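Local structure of Myo-inositol phosphohydrolase (Mitsuokella multacida, 4WU3) at residues Thr365-Lys370 against Arg570-Gly575; Tyr554-Asn559 against Asp566-Gln571. The protein probably removes phosphate groups from inositol hexakisphosphate (phytate) and lower inositol phosphates, as a member of the protein-tyrosine-phosphatase-like phytases. The protein carries 2 engineered substitutions. All coordinates share one frame; numbering follows the deposited sequence.

Contact 1: residues Thr365-Lys370 against Arg570-Gly575; sequences TDVNVK and RQYLLG
Tyr-572 reaches out from the last turn of its helix and takes a hydrogen bond on its hydroxyl from the backbone of the loop: Asn-368 N to Tyr-572 OH, 3.0 Å, with a nearly straight N-H...O angle of 173°. The donor lies at the edge of the ring, near its plane. With CG opposite the backbone N (chi1 169°), the phenol extends toward the loop and places OH in line with the N-H of Asn-368.

A second polar interaction shapes the loop itself. Asn-368 OD1 accepts from Lys-370 N at 3.0 Å, an Asx turn in which the donor sits above the carbonyl plane; the side-chain amide turns away from the phenol, toward the backbone two residues on. Of the Asn-368 side chain, CB comes nearest the phenol oxygen, 4.0 Å from Tyr-572 OH.

The apolar part rests on Val-367, whose two methyls divide the work. CG2 packs on Leu-573 CD2 at 3.6 Å, while CG1 comes up to the ring edge, 4.2 Å from Tyr-572 CE2. Phe-376 also touches Val-367, and Phe-363 and Pro-380 touch Leu-573. Arg-364 makes a cation-pi contact with the Tyr-572 ring, bonds to Tyr-572 O and forms a salt bridge with Asp-366.

Gly-575, at positive phi, closes the helix in a Schellman motif, with its N bonded to Tyr-572 O. In the second PTP-like phytase module, whose pocket includes Ser-540 to Arg-546, the contact joins the C-terminal end of helix 564-573 to the long loop from strand 357-358 to helix 385-388.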
# COMPACT_ATOMS: atom_id res chain seq x y z
N THR A 365 13.58 -10.66 46.49
CA THR A 365 12.36 -11.25 47.05
C THR A 365 11.13 -10.95 46.20
O THR A 365 10.02 -11.34 46.56
CB THR A 365 12.09 -10.70 48.46
OG1 THR A 365 11.94 -9.28 48.39
CG2 THR A 365 13.23 -11.05 49.39
N ASP A 366 11.34 -10.27 45.07
CA ASP A 366 10.24 -9.89 44.19
C ASP A 366 10.21 -10.71 42.90
O ASP A 366 9.92 -10.18 41.83
CB ASP A 366 10.33 -8.40 43.86
CG ASP A 366 11.66 -8.02 43.20
OD1 ASP A 366 12.71 -8.01 43.88
OD2 ASP A 366 11.66 -7.73 41.99
N VAL A 367 10.48 -12.01 43.02
CA VAL A 367 10.50 -12.92 41.88
C VAL A 367 9.17 -12.90 41.11
O VAL A 367 8.10 -13.02 41.70
CB VAL A 367 10.80 -14.37 42.31
CG1 VAL A 367 10.68 -15.32 41.13
CG2 VAL A 367 12.18 -14.46 42.94
N ASN A 368 9.26 -12.74 39.80
CA ASN A 368 8.10 -12.84 38.91
C ASN A 368 8.36 -13.93 37.89
O ASN A 368 9.08 -13.71 36.92
CB ASN A 368 7.85 -11.50 38.21
CG ASN A 368 6.57 -11.51 37.38
OD1 ASN A 368 5.99 -12.56 37.11
ND2 ASN A 368 6.15 -10.33 36.95
N VAL A 369 7.78 -15.10 38.11
CA VAL A 369 8.05 -16.27 37.27
C VAL A 369 7.69 -15.99 35.82
O VAL A 369 8.26 -16.61 34.91
CB VAL A 369 7.27 -17.51 37.75
CG1 VAL A 369 7.50 -18.69 36.81
CG2 VAL A 369 7.70 -17.88 39.16
N LYS A 370 6.76 -15.07 35.59
CA LYS A 370 6.33 -14.79 34.22
C LYS A 370 7.36 -14.00 33.44
O LYS A 370 7.29 -13.93 32.21
CB LYS A 370 4.97 -14.10 34.23
CG LYS A 370 3.85 -15.07 34.57
CD LYS A 370 2.49 -14.41 34.56
CE LYS A 370 2.29 -13.57 35.81
NZ LYS A 370 0.93 -12.95 35.82
N ARG A 570 20.32 -17.54 38.90
CA ARG A 570 20.98 -16.75 39.91
C ARG A 570 21.29 -15.33 39.43
O ARG A 570 21.14 -14.37 40.20
CB ARG A 570 22.22 -17.44 40.45
CG ARG A 570 23.38 -17.59 39.49
CD ARG A 570 24.24 -18.75 39.95
NE ARG A 570 25.61 -18.67 39.47
CZ ARG A 570 26.56 -19.50 39.83
NH1 ARG A 570 27.77 -19.38 39.36
NH2 ARG A 570 26.31 -20.48 40.67
N GLN A 571 21.67 -15.16 38.16
CA GLN A 571 21.88 -13.81 37.62
C GLN A 571 20.57 -12.99 37.67
O GLN A 571 20.59 -11.78 37.90
CB GLN A 571 22.46 -13.84 36.21
CG GLN A 571 23.89 -14.36 36.12
CD GLN A 571 24.84 -13.66 37.07
OE1 GLN A 571 24.71 -12.46 37.34
NE2 GLN A 571 25.80 -14.40 37.58
N TYR A 572 19.44 -13.67 37.47
CA TYR A 572 18.14 -13.03 37.62
C TYR A 572 17.90 -12.72 39.09
O TYR A 572 17.56 -11.58 39.45
CB TYR A 572 17.00 -13.91 37.09
CG TYR A 572 15.62 -13.41 37.45
CD1 TYR A 572 15.05 -12.35 36.78
CD2 TYR A 572 14.90 -13.97 38.50
CE1 TYR A 572 13.80 -11.87 37.11
CE2 TYR A 572 13.64 -13.50 38.84
CZ TYR A 572 13.10 -12.44 38.14
OH TYR A 572 11.84 -11.95 38.45
N LEU A 573 18.10 -13.72 39.94
CA LEU A 573 17.82 -13.56 41.36
C LEU A 573 18.66 -12.47 41.97
O LEU A 573 18.22 -11.78 42.88
CB LEU A 573 18.02 -14.88 42.10
CG LEU A 573 16.94 -15.91 41.76
CD1 LEU A 573 17.27 -17.25 42.37
CD2 LEU A 573 15.58 -15.43 42.24
N LEU A 574 19.87 -12.29 41.46
CA LEU A 574 20.77 -11.29 42.03
C LEU A 574 20.41 -9.88 41.60
O LEU A 574 20.98 -8.93 42.10
CB LEU A 574 22.22 -11.60 41.68
CG LEU A 574 22.75 -12.83 42.42
CD1 LEU A 574 23.96 -13.43 41.74
CD2 LEU A 574 23.06 -12.46 43.86
N GLY A 575 19.47 -9.75 40.66
CA GLY A 575 18.98 -8.45 40.24
C GLY A 575 19.07 -8.12 38.75
O GLY A 575 18.71 -7.01 38.34

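Contact 2: residues Tyr554-Asn559 against Asp566-Gln571; sequences YDMMKN and DILSRQ
Asp-555 and Arg-570 reach across the helix interface to each other and meet side-on, the carboxylate and guanidinium planes only 20° apart. Arg-570 NH1 bonds to Asp-555 OD1 at 2.7 Å and Arg-570 NE to Asp-555 OD2 at 2.9 Å, each on a syn lone pair and close to the guanidinium plane: a bidentate salt bridge. The arginine leaves its helix with CG between the backbone N and carbonyl carbon (chi1 68°), then runs extended to NE, which delivers this edge of the guanidinium to the acid.

Gln-571 comes from another direction. Its amide stands almost perpendicular to the carboxylate, and its NE2 meets Asp-555 OD2 from above the carboxylate plane at 2.8 Å; a bend in its chain brings the amide there. OD2 thus has two donors, and three well-formed N-H bonds restrain the buried carboxylate, probably favouring its ionised form. Asn-559, whose ND2 lies at the guanidinium edge with the amide turned steeply to it, adds weak bonds from ND2 to Asp-555 O and OD1, while its OD1 takes a bond from Lys-383.

Beside the polar cluster, Ile-567 runs alongside Asp-555 the other way and presses its CD1 to 3.4 Å from Asp-555 CG. Its other branch, CG2, lies 4.0 Å from Met-556 CG, where the two side chains cross. Met-556 CE reaches toward Leu-568, 4.3 Å from its CD2.

Helix 545-558 starts in the phosphate-binding P-loop of the PTP-like fold (Ser-540 to Arg-546 line the ligand pocket); helix 564-573 packs against its far, C-terminal end, local axes crossing at 134°, 10.2 Å apart. Helix 593-613 covers Met-556, and Leu-385 and Leu-388 of helix 385-388 touch Arg-570 and Asp-555.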
# COMPACT_ATOMS: atom_id res chain seq x y z
N TYR A 554 30.05 -14.48 31.43
CA TYR A 554 31.24 -14.57 32.26
C TYR A 554 31.07 -15.62 33.36
O TYR A 554 31.96 -16.43 33.59
CB TYR A 554 31.55 -13.19 32.86
CG TYR A 554 32.85 -13.12 33.62
CD1 TYR A 554 34.03 -13.55 33.06
CD2 TYR A 554 32.89 -12.58 34.89
CE1 TYR A 554 35.22 -13.48 33.75
CE2 TYR A 554 34.08 -12.49 35.59
CZ TYR A 554 35.24 -12.94 35.01
OH TYR A 554 36.43 -12.86 35.71
N ASP A 555 29.92 -15.60 34.04
CA ASP A 555 29.60 -16.61 35.04
C ASP A 555 29.83 -18.01 34.45
O ASP A 555 30.55 -18.83 35.04
CB ASP A 555 28.16 -16.44 35.52
CG ASP A 555 27.87 -17.16 36.84
OD1 ASP A 555 28.75 -17.90 37.36
OD2 ASP A 555 26.75 -16.99 37.37
N MET A 556 29.23 -18.28 33.29
CA MET A 556 29.33 -19.59 32.64
C MET A 556 30.78 -19.94 32.39
O MET A 556 31.21 -21.07 32.63
CB MET A 556 28.64 -19.60 31.28
CG MET A 556 27.14 -19.73 31.31
SD MET A 556 26.47 -19.59 29.64
CE MET A 556 25.02 -18.62 30.01
N MET A 557 31.51 -18.98 31.83
CA MET A 557 32.90 -19.22 31.46
C MET A 557 33.69 -19.70 32.67
O MET A 557 34.52 -20.59 32.55
CB MET A 557 33.53 -17.94 30.88
CG MET A 557 33.08 -17.59 29.47
SD MET A 557 33.57 -15.93 28.93
CE MET A 557 35.32 -16.16 28.65
N LYS A 558 33.43 -19.11 33.83
CA LYS A 558 34.21 -19.37 35.04
C LYS A 558 33.69 -20.59 35.79
O LYS A 558 34.41 -21.21 36.55
CB LYS A 558 34.18 -18.15 35.96
CG LYS A 558 34.65 -16.84 35.32
CD LYS A 558 36.16 -16.75 35.27
CE LYS A 558 36.74 -16.51 36.66
NZ LYS A 558 38.22 -16.34 36.62
N ASN A 559 32.42 -20.92 35.57
CA ASN A 559 31.77 -22.00 36.29
C ASN A 559 31.02 -22.90 35.33
O ASN A 559 29.80 -23.01 35.41
CB ASN A 559 30.81 -21.43 37.33
CG ASN A 559 31.52 -20.62 38.39
OD1 ASN A 559 32.12 -21.17 39.31
ND2 ASN A 559 31.48 -19.32 38.25
N ASP A 566 20.69 -22.71 36.14
CA ASP A 566 21.16 -22.18 37.42
C ASP A 566 21.87 -20.82 37.24
O ASP A 566 21.67 -19.88 38.02
CB ASP A 566 22.09 -23.17 38.12
CG ASP A 566 21.33 -24.28 38.83
OD1 ASP A 566 20.09 -24.36 38.69
OD2 ASP A 566 21.97 -25.08 39.54
N ILE A 567 22.69 -20.73 36.20
CA ILE A 567 23.35 -19.47 35.87
C ILE A 567 22.30 -18.37 35.63
O ILE A 567 22.32 -17.32 36.27
CB ILE A 567 24.20 -19.61 34.59
CG1 ILE A 567 25.36 -20.60 34.81
CG2 ILE A 567 24.73 -18.26 34.14
CD1 ILE A 567 26.49 -20.07 35.66
N LEU A 568 21.39 -18.62 34.70
CA LEU A 568 20.39 -17.61 34.35
C LEU A 568 19.52 -17.27 35.56
O LEU A 568 19.18 -16.11 35.80
CB LEU A 568 19.53 -18.09 33.18
CG LEU A 568 20.32 -18.32 31.89
CD1 LEU A 568 19.38 -18.55 30.72
CD2 LEU A 568 21.26 -17.16 31.59
N SER A 569 19.19 -18.29 36.33
CA SER A 569 18.37 -18.09 37.51
C SER A 569 19.07 -17.24 38.58
O SER A 569 18.50 -16.28 39.10
CB SER A 569 17.94 -19.44 38.08
OG SER A 569 17.16 -20.16 37.12
N ARG A 570 20.32 -17.54 38.90
CA ARG A 570 20.98 -16.75 39.91
C ARG A 570 21.29 -15.33 39.43
O ARG A 570 21.14 -14.37 40.20
CB ARG A 570 22.22 -17.44 40.45
CG ARG A 570 23.38 -17.59 39.49
CD ARG A 570 24.24 -18.75 39.95
NE ARG A 570 25.61 -18.67 39.47
CZ ARG A 570 26.56 -19.50 39.83
NH1 ARG A 570 27.77 -19.38 39.36
NH2 ARG A 570 26.31 -20.48 40.67
N GLN A 571 21.67 -15.16 38.16
CA GLN A 571 21.88 -13.81 37.62
C GLN A 571 20.57 -12.99 37.67
O GLN A 571 20.59 -11.78 37.90
CB GLN A 571 22.46 -13.84 36.21
CG GLN A 571 23.89 -14.36 36.12
CD GLN A 571 24.84 -13.66 37.07
OE1 GLN A 571 24.71 -12.46 37.34
NE2 GLN A 571 25.80 -14.40 37.58

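In the fold
Contacts 1 and 2 use overlapping parts of helix 564-573 and share Arg-570 and Gln-571; their centres are about 14 Å apart. Contact 2 pairs the helix with its sequence neighbour, helix 545-558, whereas contact 1 joins its C-terminal end to a loop some 200 residues earlier in the chain. That loop also meets the shared arginine, because Arg-570 NH2 bonds to Thr-381 O and Lys-383 O. Neither contact lines the inositol tetrakisphosphate pocket directly: the Tyr-572 side chain lies about 11 Å from a bound ligand and that of Gln-571 about 13 Å. Contact 2 is joined to it through helix 545-558, whose first residues Gly-545 and Arg-546 belong to the pocket.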